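Local coordinates for protein NtrC family transcriptional regulator (Clostridium acetobutylicum ATCC 824, PDB 2Q5C) that probably regulates transcription as an ATP- and DNA-binding NtrC-family protein, represented here by its amino-terminal PrpR_N-type region alone, at residues 25-30 with 172-177; 5-10 with 179-184; 15-20 with 31-36. All blocks are in the same frame, centred on the assembly; numbering follows the deposited sequence.

Overall arrangement
The three contacts show how one helical layer serves one face of a parallel four-stranded sheet. Contact 2, where helix 170-187 lies on strand 6-11, is a buried and purely apolar meeting of aliphatic side chains. Contact 1 sets the same helix against the end of helix 14-27 and is only partly buried: a small apolar patch gives way to charged side chains and a sulfate at the surface. Contact 3 returns helix 14-27 to strand 30-35, the edge strand beside 6-11, and is also mixed, with an aromatic ring inside and threonines outside. Phe20, Phe29 and Ile177 meet one another, joining contacts 1 and 3, while backbone hydrogen bonds join strands 6-11 and 30-35 across contacts 2 and 3.

Contact 1 of 3, residues 25-30 with 172-177. With SO4 (sulfate ion), chain G.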
loop_
_atom_site.group_PDB
_atom_site.type_symbol
_atom_site.label_atom_id
_atom_site.label_comp_id
_atom_site.label_asym_id
_atom_site.label_seq_id
_atom_site.Cartn_x
_atom_site.Cartn_y
_atom_site.Cartn_z
ATOM N N LEU A 25 2.716 21.668 -3.347
ATOM C CA LEU A 25 2.515 23.107 -3.571
ATOM C C LEU A 25 1.677 23.769 -2.469
ATOM O O LEU A 25 1.975 24.878 -2.010
ATOM C CB LEU A 25 1.827 23.358 -4.910
ATOM C CG LEU A 25 2.497 23.084 -6.239
ATOM C CD1 LEU A 25 1.567 23.604 -7.319
ATOM C CD2 LEU A 25 3.812 23.850 -6.298
ATOM N N GLU A 26 0.638 23.058 -2.047
ATOM C CA GLU A 26 -0.291 23.539 -1.039
ATOM C C GLU A 26 0.344 23.587 0.354
ATOM O O GLU A 26 -0.016 24.424 1.194
ATOM C CB GLU A 26 -1.527 22.636 -1.048
ATOM C CG GLU A 26 -2.571 22.972 -0.012
ATOM C CD GLU A 26 -3.689 21.965 0.015
ATOM O OE1 GLU A 26 -4.051 21.450 -1.072
ATOM O OE2 GLU A 26 -4.218 21.709 1.117
ATOM N N LYS A 27 1.290 22.677 0.601
ATOM C CA LYS A 27 1.944 22.578 1.893
ATOM C C LYS A 27 3.409 23.048 1.900
ATOM O O LYS A 27 4.102 22.921 2.919
ATOM C CB LYS A 27 1.804 21.146 2.438
ATOM C CG LYS A 27 0.360 20.612 2.470
ATOM C CD LYS A 27 -0.564 21.410 3.383
ATOM C CE LYS A 27 -1.977 20.797 3.398
ATOM N NZ LYS A 27 -3.067 21.760 3.780
ATOM N N ASN A 28 3.852 23.604 0.775
ATOM C CA ASN A 28 5.209 24.169 0.631
ATOM C C ASN A 28 6.345 23.216 1.055
ATOM O O ASN A 28 7.140 23.525 1.935
ATOM C CB ASN A 28 5.316 25.557 1.318
ATOM C CG ASN A 28 6.594 26.327 0.917
ATOM O OD1 ASN A 28 7.068 26.244 -0.227
ATOM N ND2 ASN A 28 7.159 27.068 1.871
ATOM N N PHE A 29 6.404 22.034 0.444
ATOM C CA PHE A 29 7.589 21.177 0.578
ATOM C C PHE A 29 7.969 20.687 -0.814
ATOM O O PHE A 29 7.156 20.755 -1.740
ATOM C CB PHE A 29 7.391 20.002 1.560
ATOM C CG PHE A 29 6.358 18.999 1.121
ATOM C CD1 PHE A 29 6.718 17.952 0.280
ATOM C CD2 PHE A 29 5.033 19.107 1.550
ATOM C CE1 PHE A 29 5.766 17.003 -0.126
ATOM C CE2 PHE A 29 4.067 18.168 1.147
ATOM C CZ PHE A 29 4.432 17.123 0.311
ATOM N N ILE A 30 9.205 20.229 -0.969
ATOM C CA ILE A 30 9.701 19.708 -2.232
ATOM C C ILE A 30 9.311 18.248 -2.283
ATOM O O ILE A 30 9.712 17.489 -1.409
ATOM C CB ILE A 30 11.247 19.844 -2.336
ATOM C CG1 ILE A 30 11.674 21.313 -2.174
ATOM C CG2 ILE A 30 11.731 19.243 -3.646
ATOM C CD1 ILE A 30 13.137 21.479 -1.850
ATOM N N SER A 172 -6.379 10.061 2.795
ATOM C CA SER A 172 -5.320 9.269 3.423
ATOM C C SER A 172 -3.932 9.902 3.174
ATOM O O SER A 172 -3.062 9.967 4.072
ATOM C CB SER A 172 -5.359 7.831 2.876
ATOM O OG SER A 172 -6.507 7.136 3.369
ATOM N N LEU A 173 -3.709 10.386 1.961
ATOM C CA LEU A 173 -2.422 10.992 1.644
ATOM C C LEU A 173 -2.264 12.335 2.346
ATOM O O LEU A 173 -1.185 12.611 2.869
ATOM C CB LEU A 173 -2.252 11.133 0.128
ATOM C CG LEU A 173 -0.901 11.702 -0.331
ATOM C CD1 LEU A 173 0.278 10.879 0.233
ATOM C CD2 LEU A 173 -0.846 11.730 -1.856
ATOM N N ARG A 174 -3.327 13.142 2.409
ATOM C CA ARG A 174 -3.255 14.400 3.196
ATOM C C ARG A 174 -2.932 14.149 4.648
ATOM O O ARG A 174 -2.105 14.881 5.240
ATOM C CB ARG A 174 -4.564 15.180 3.075
ATOM C CG ARG A 174 -4.777 15.788 1.698
ATOM C CD ARG A 174 -6.101 16.565 1.677
ATOM N NE ARG A 174 -6.246 17.257 0.411
ATOM C CZ ARG A 174 -5.762 18.477 0.176
ATOM N NH1 ARG A 174 -5.107 19.140 1.133
ATOM N NH2 ARG A 174 -5.933 19.023 -1.013
ATOM N N ARG A 175 -3.553 13.122 5.235
ATOM C CA ARG A 175 -3.276 12.795 6.643
ATOM C C ARG A 175 -1.834 12.381 6.839
ATOM O O ARG A 175 -1.202 12.742 7.843
ATOM C CB ARG A 175 -4.210 11.695 7.158
ATOM C CG ARG A 175 -5.681 12.105 7.231
ATOM C CD ARG A 175 -6.480 11.072 8.015
ATOM N NE ARG A 175 -6.771 9.860 7.246
ATOM C CZ ARG A 175 -7.944 9.596 6.669
ATOM N NH1 ARG A 175 -8.951 10.467 6.774
ATOM N NH2 ARG A 175 -8.117 8.460 5.995
ATOM N N ALA A 176 -1.290 11.605 5.900
ATOM C CA ALA A 176 0.105 11.169 6.019
ATOM C C ALA A 176 1.065 12.346 5.905
ATOM O O ALA A 176 2.090 12.402 6.598
ATOM C CB ALA A 176 0.421 10.084 4.970
ATOM N N ILE A 177 0.746 13.298 5.037
ATOM C CA ILE A 177 1.576 14.496 4.904
ATOM C C ILE A 177 1.556 15.289 6.192
ATOM O O ILE A 177 2.620 15.713 6.652
ATOM C CB ILE A 177 1.147 15.350 3.692
ATOM C CG1 ILE A 177 1.532 14.619 2.402
ATOM C CG2 ILE A 177 1.775 16.751 3.739
ATOM C CD1 ILE A 177 0.887 15.211 1.157
HETATM S S SO4 G . -5.531 18.939 4.793
HETATM O O1 SO4 G . -5.915 17.806 5.633
HETATM O O2 SO4 G . -4.444 18.576 3.885
HETATM O O3 SO4 G . -6.708 19.352 4.029
HETATM O O4 SO4 G . -5.068 20.047 5.632
#
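Phe29 and Ile177 form the close-packed half of this contact, and Glu26, Lys27 and Arg174 its solvent half. Inside, Ile177 meets the phenyl ring obliquely with two methyls: CG2 lies 3.7 Å from Phe29 CE2, and CD1 comes near Phe29 CZ. The two side chains cross at about a right angle. The ring reaches inward because Phe29 CG stands between the backbone N and the carbonyl carbon (chi1 65°), just after the chain has left helix 14-27 through the positive phi of Asn28. Leu23 of that helix also touches Ile177, so the patch lies between two helices of the same layer.

Outward, the contact turns polar. Glu26 was modelled in two conformations; its bonds hold for one and are less certain in the other. In that one, Arg174 grips the carboxylate end-on with both terminal nitrogens: NH1 to Glu26 OE2 at 2.7 Å, and NH2 to Glu26 OE1 at 3.1 Å. Both oxygens lie close to the guanidinium plane, although the carboxylate itself is turned 35° from it. Lys27 NZ adds a salt bridge to Glu26 OE2 at 2.9 Å, on the anti side of that oxygen. A sulfate, probably from the crystallisation liquor, spans the two cations, taking a bond from Arg174 NH1 to its O2 (2.9 Å) and a longer one from Lys27 NZ to its O4. Arg174 NE is held in turn by Glu170. The chemistry implies a surface ion cluster in which Glu170, the sulfate and, less certainly, Glu26 together probably offset the two neighbouring positive charges.

Contact 2 of 3, residues 5-10 with 179-184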
loop_
_atom_site.group_PDB
_atom_site.type_symbol
_atom_site.label_atom_id
_atom_site.label_comp_id
_atom_site.label_asym_id
_atom_site.label_seq_id
_atom_site.Cartn_x
_atom_site.Cartn_y
_atom_site.Cartn_z
ATOM N N LEU A 5 11.777 21.944 3.170
ATOM C CA LEU A 5 11.483 20.558 3.534
ATOM C C LEU A 5 11.353 19.697 2.296
ATOM O O LEU A 5 10.840 20.137 1.278
ATOM C CB LEU A 5 10.204 20.483 4.360
ATOM C CG LEU A 5 10.230 21.280 5.678
ATOM C CD1 LEU A 5 8.888 21.207 6.417
ATOM C CD2 LEU A 5 11.379 20.823 6.562
ATOM N N LYS A 6 11.809 18.462 2.431
ATOM C CA LYS A 6 11.784 17.492 1.328
ATOM C C LYS A 6 11.153 16.209 1.812
ATOM O O LYS A 6 11.573 15.649 2.835
ATOM C CB LYS A 6 13.194 17.204 0.852
ATOM C CG LYS A 6 13.948 18.459 0.361
ATOM C CD LYS A 6 15.359 18.132 -0.112
ATOM C CE LYS A 6 15.387 17.212 -1.317
ATOM N NZ LYS A 6 16.807 16.972 -1.738
ATOM N N ILE A 7 10.107 15.761 1.122
ATOM C CA ILE A 7 9.421 14.525 1.495
ATOM C C ILE A 7 9.304 13.638 0.288
ATOM O O ILE A 7 8.833 14.081 -0.785
ATOM C CB ILE A 7 8.021 14.784 2.095
ATOM C CG1 ILE A 7 8.090 15.801 3.235
ATOM C CG2 ILE A 7 7.363 13.459 2.558
ATOM C CD1 ILE A 7 6.726 16.125 3.824
ATOM N N ALA A 8 9.712 12.388 0.459
ATOM C CA ALA A 8 9.589 11.371 -0.589
ATOM C C ALA A 8 8.370 10.509 -0.392
ATOM O O ALA A 8 8.132 10.020 0.701
ATOM C CB ALA A 8 10.801 10.478 -0.648
ATOM N N LEU A 9 7.612 10.293 -1.462
ATOM C CA LEU A 9 6.547 9.287 -1.498
ATOM C C LEU A 9 7.028 8.145 -2.341
ATOM O O LEU A 9 7.429 8.357 -3.486
ATOM C CB LEU A 9 5.248 9.885 -2.089
ATOM C CG LEU A 9 4.173 8.816 -2.360
ATOM C CD1 LEU A 9 3.614 8.281 -1.061
ATOM C CD2 LEU A 9 3.038 9.466 -3.146
ATOM N N ILE A 10 7.000 6.922 -1.798
ATOM C CA ILE A 10 7.438 5.732 -2.529
ATOM C C ILE A 10 6.215 4.823 -2.601
ATOM O O ILE A 10 5.680 4.408 -1.563
ATOM C CB ILE A 10 8.625 5.018 -1.845
ATOM C CG1 ILE A 10 9.769 6.025 -1.666
ATOM C CG2 ILE A 10 9.036 3.797 -2.697
ATOM C CD1 ILE A 10 11.015 5.462 -0.929
ATOM N N GLU A 179 1.052 14.143 9.180
ATOM C CA GLU A 179 1.843 13.401 10.150
ATOM C C GLU A 179 3.334 13.613 9.908
ATOM O O GLU A 179 4.110 13.847 10.842
ATOM C CB GLU A 179 1.494 11.922 10.078
ATOM C CG GLU A 179 2.182 11.079 11.103
ATOM C CD GLU A 179 1.793 9.624 10.984
ATOM O OE1 GLU A 179 0.733 9.318 10.374
ATOM O OE2 GLU A 179 2.563 8.786 11.486
ATOM N N ALA A 180 3.755 13.575 8.649
ATOM C CA ALA A 180 5.161 13.746 8.313
ATOM C C ALA A 180 5.623 15.120 8.714
ATOM O O ALA A 180 6.714 15.253 9.295
ATOM C CB ALA A 180 5.352 13.554 6.752
ATOM N N LEU A 181 4.839 16.138 8.382
ATOM C CA LEU A 181 5.252 17.514 8.702
ATOM C C LEU A 181 5.390 17.685 10.201
ATOM O O LEU A 181 6.331 18.355 10.662
ATOM C CB LEU A 181 4.303 18.537 8.110
ATOM C CG LEU A 181 4.355 18.651 6.581
ATOM C CD1 LEU A 181 3.156 19.425 6.081
ATOM C CD2 LEU A 181 5.643 19.305 6.087
ATOM N N ASN A 182 4.496 17.051 10.969
ATOM C CA ASN A 182 4.586 17.139 12.434
ATOM C C ASN A 182 5.833 16.451 12.965
ATOM O O ASN A 182 6.519 16.980 13.863
ATOM C CB ASN A 182 3.334 16.540 13.084
ATOM C CG ASN A 182 2.101 17.392 12.875
ATOM O OD1 ASN A 182 2.190 18.556 12.484
ATOM N ND2 ASN A 182 0.927 16.814 13.147
ATOM N N LEU A 183 6.161 15.292 12.416
ATOM C CA LEU A 183 7.318 14.520 12.839
ATOM C C LEU A 183 8.606 15.256 12.522
ATOM O O LEU A 183 9.556 15.238 13.327
ATOM C CB LEU A 183 7.346 13.157 12.147
ATOM C CG LEU A 183 7.158 11.831 12.878
ATOM C CD1 LEU A 183 6.335 11.959 14.177
ATOM C CD2 LEU A 183 6.570 10.770 11.938
ATOM N N ILE A 184 8.651 15.896 11.352
ATOM C CA ILE A 184 9.836 16.656 10.956
ATOM C C ILE A 184 10.063 17.798 11.941
ATOM O O ILE A 184 11.191 18.001 12.408
ATOM C CB ILE A 184 9.738 17.170 9.504
ATOM C CG1 ILE A 184 9.761 15.997 8.529
ATOM C CG2 ILE A 184 10.906 18.130 9.170
ATOM C CD1 ILE A 184 9.174 16.352 7.124
#
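Leu5 opens the contact by laying its two methyls on Leu181 and Ile184, about a turn apart on helix 170-187; it belongs to the segment that leads along strand 6-11 of a parallel alpha/beta sheet of strand order 2-1-3-4. The helix is the last of the chain: it follows the second sheet of the protein, yet packs on the first, tying the carboxy-terminal end of the piece to the lobe with which the chain began. Strand 6-10 and helix 179-184 run roughly antiparallel, at 139°, with their axes 10.4 Å apart at closest approach.

Leu5 CD1 touches Leu181 CD2 at 3.8 Å, and its other methyl, CD2, lies equally close to Ile184 CG2. The side chains of Leu5 and Ile184 slide past each other in opposite directions. The side chain of Lys6 starts away from the helix; its NZ is hydrogen-bonded to Glu51 O. Ile7 comes back toward the helix. With CG1 anti to the carbonyl carbon (chi1 -52°), its longer branch meets Ala180, Leu181 and Ile184. Ile7 CD1 lies 4.1 Å from Leu181 CD2, and Ile7 CG1 equally far from Ile184 CD1, ordinary van der Waals distances. Beyond it the strand moves on to other helices, Ala8 and Ile10 facing helix 38-48 while Leu9 faces helix 14-27. The alternation of the strand thus distributes one sequence between two helical layers. The small side chain of Ala180 probably helps the helix approach Ile7, with the Ala180 CB atom 4.1 Å from Ile7 CD1.

Contact 3 of 3, residues 15-20 with 31-36; sequences NLLNLF and PITKTA. With SO4 (sulfate ion), chain F; SO4 (sulfate ion), chain D.
Phe20 leaves helix 14-27 toward Pro31, Ile32 and Thr33, and its ring can be followed outward atom by atom. From CB, CG stands anti to the backbone N (chi1 -174°), which carries the ring toward the sheet, where it meets both strand 30-35 and strand 6-11. Phe20 CD2 comes first to the strand, 3.7 Å from Thr33 CG2, with Pro31 CB slightly farther off; Leu9 CB of the neighbouring strand touches the same ring atom. One step on, Phe20 CE2 lies 3.6 Å from Ile32 O and closer still to Ile7 O. On the other side of the ring CE1 meets Ile177 CD1. At the tip Phe20 CZ reaches Phe29 CE1 at 3.5 Å, the two ring planes being inclined at about 50°.

Helix 14-27 is the connection of a beta-alpha-beta crossover between the adjacent parallel strands 6-11 and 30-35. Helix 15-20 therefore runs back over strand 31-35 at 164°, nearly antiparallel, the two axes 8.9 Å apart.

One turn earlier on the helix, Leu17 forks over the strand. Its CD2 rests on Thr33 CB at 3.8 Å and near Lys34 O, while CD1 approaches Thr35 OG1 at 3.5 Å. Here the packing gives way to anions probably taken up from the crystallisation liquor: Thr35 N donates an almost straight bond (174°) to O1 of one sulfate, and Lys34 NZ reaches O3 of another at 2.9 Å.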
loop_
_atom_site.group_PDB
_atom_site.type_symbol
_atom_site.label_atom_id
_atom_site.label_comp_id
_atom_site.label_asym_id
_atom_site.label_seq_id
_atom_site.Cartn_x
_atom_site.Cartn_y
_atom_site.Cartn_z
ATOM N N ASN A 15 -2.126 7.180 -9.027
ATOM C CA ASN A 15 -2.974 8.299 -8.611
ATOM C C ASN A 15 -2.340 9.068 -7.460
ATOM O O ASN A 15 -2.313 10.308 -7.465
ATOM C CB ASN A 15 -4.368 7.814 -8.228
ATOM C CG ASN A 15 -5.228 7.526 -9.444
ATOM O OD1 ASN A 15 -4.838 7.802 -10.592
ATOM N ND2 ASN A 15 -6.411 6.971 -9.202
ATOM N N LEU A 16 -1.793 8.330 -6.495
ATOM C CA LEU A 16 -1.076 8.950 -5.380
ATOM C C LEU A 16 0.149 9.662 -5.854
ATOM O O LEU A 16 0.416 10.771 -5.408
ATOM C CB LEU A 16 -0.670 7.948 -4.292
ATOM C CG LEU A 16 -1.730 7.268 -3.427
ATOM C CD1 LEU A 16 -1.059 6.371 -2.400
ATOM C CD2 LEU A 16 -2.578 8.320 -2.747
ATOM N N LEU A 17 0.901 9.026 -6.757
ATOM C CA LEU A 17 2.136 9.630 -7.239
ATOM C C LEU A 17 1.871 10.923 -7.981
ATOM O O LEU A 17 2.631 11.867 -7.844
ATOM C CB LEU A 17 2.946 8.661 -8.117
ATOM C CG LEU A 17 3.473 7.409 -7.374
ATOM C CD1 LEU A 17 3.890 6.297 -8.344
ATOM C CD2 LEU A 17 4.637 7.773 -6.440
ATOM N N ASN A 18 0.780 10.990 -8.747
ATOM C CA ASN A 18 0.479 12.234 -9.454
ATOM C C ASN A 18 -0.150 13.312 -8.568
ATOM O O ASN A 18 -0.005 14.509 -8.826
ATOM C CB ASN A 18 -0.409 11.974 -10.670
ATOM C CG ASN A 18 0.252 11.087 -11.699
ATOM O OD1 ASN A 18 -0.386 10.183 -12.250
ATOM N ND2 ASN A 18 1.529 11.341 -11.978
ATOM N N LEU A 19 -0.853 12.900 -7.520
ATOM C CA LEU A 19 -1.427 13.852 -6.586
ATOM C C LEU A 19 -0.354 14.523 -5.685
ATOM O O LEU A 19 -0.455 15.694 -5.323
ATOM C CB LEU A 19 -2.464 13.139 -5.715
ATOM C CG LEU A 19 -3.101 13.939 -4.578
ATOM C CD1 LEU A 19 -3.863 15.181 -5.122
ATOM C CD2 LEU A 19 -4.047 13.036 -3.805
ATOM N N PHE A 20 0.662 13.742 -5.316
ATOM C CA PHE A 20 1.589 14.187 -4.283
ATOM C C PHE A 20 2.255 15.549 -4.593
ATOM O O PHE A 20 2.310 16.414 -3.721
ATOM C CB PHE A 20 2.595 13.055 -4.042
ATOM C CG PHE A 20 3.560 13.268 -2.890
ATOM C CD1 PHE A 20 3.099 13.255 -1.580
ATOM C CD2 PHE A 20 4.935 13.391 -3.109
ATOM C CE1 PHE A 20 3.993 13.417 -0.510
ATOM C CE2 PHE A 20 5.829 13.540 -2.025
ATOM C CZ PHE A 20 5.342 13.540 -0.755
ATOM N N PRO A 31 8.565 17.824 -3.314
ATOM C CA PRO A 31 8.207 16.416 -3.439
ATOM C C PRO A 31 9.248 15.611 -4.176
ATOM O O PRO A 31 9.854 16.080 -5.154
ATOM C CB PRO A 31 6.945 16.465 -4.295
ATOM C CG PRO A 31 7.180 17.662 -5.226
ATOM C CD PRO A 31 7.997 18.638 -4.423
ATOM N N ILE A 32 9.418 14.372 -3.744
ATOM C CA ILE A 32 10.184 13.369 -4.460
ATOM C C ILE A 32 9.231 12.202 -4.608
ATOM O O ILE A 32 8.584 11.828 -3.628
ATOM C CB ILE A 32 11.458 12.935 -3.685
ATOM C CG1 ILE A 32 12.434 14.119 -3.551
ATOM C CG2 ILE A 32 12.145 11.797 -4.416
ATOM C CD1 ILE A 32 12.216 15.038 -2.333
ATOM N N THR A 33 9.076 11.647 -5.796
ATOM C CA THR A 33 8.255 10.441 -5.981
ATOM C C THR A 33 9.092 9.341 -6.598
ATOM O O THR A 33 9.935 9.611 -7.471
ATOM C CB THR A 33 7.011 10.689 -6.842
ATOM O OG1 THR A 33 7.428 11.184 -8.117
ATOM C CG2 THR A 33 6.076 11.695 -6.195
ATOM N N LYS A 34 8.895 8.113 -6.126
ATOM C CA LYS A 34 9.607 6.952 -6.659
ATOM C C LYS A 34 8.634 5.798 -6.723
ATOM O O LYS A 34 7.816 5.589 -5.818
ATOM C CB LYS A 34 10.807 6.551 -5.779
ATOM C CG LYS A 34 11.841 7.672 -5.576
ATOM C CD LYS A 34 12.682 7.928 -6.851
ATOM C CE LYS A 34 13.694 9.043 -6.616
ATOM N NZ LYS A 34 14.330 9.570 -7.886
ATOM N N THR A 35 8.718 5.023 -7.800
ATOM C CA THR A 35 7.801 3.932 -8.016
ATOM C C THR A 35 8.474 2.645 -7.594
ATOM O O THR A 35 9.404 2.163 -8.275
ATOM C CB THR A 35 7.391 3.876 -9.515
ATOM O OG1 THR A 35 6.770 5.120 -9.856
ATOM C CG2 THR A 35 6.415 2.728 -9.783
ATOM N N ALA A 36 8.037 2.105 -6.461
ATOM C CA ALA A 36 8.668 0.896 -5.922
ATOM C C ALA A 36 7.850 0.323 -4.789
ATOM O O ALA A 36 7.009 1.012 -4.227
ATOM C CB ALA A 36 10.082 1.236 -5.406
HETATM S S SO4 F . 10.485 6.470 -10.723
HETATM O O1 SO4 F . 10.907 5.608 -9.617
HETATM O O2 SO4 F . 10.552 5.715 -11.975
HETATM O O3 SO4 F . 9.106 6.911 -10.540
HETATM O O4 SO4 F . 11.387 7.623 -10.792
HETATM S S SO4 D . 17.838 10.527 -6.729
HETATM O O1 SO4 D . 17.703 9.071 -6.842
HETATM O O2 SO4 D . 18.684 10.971 -7.838
HETATM O O3 SO4 D . 16.530 11.139 -6.799
HETATM O O4 SO4 D . 18.465 10.869 -5.447
#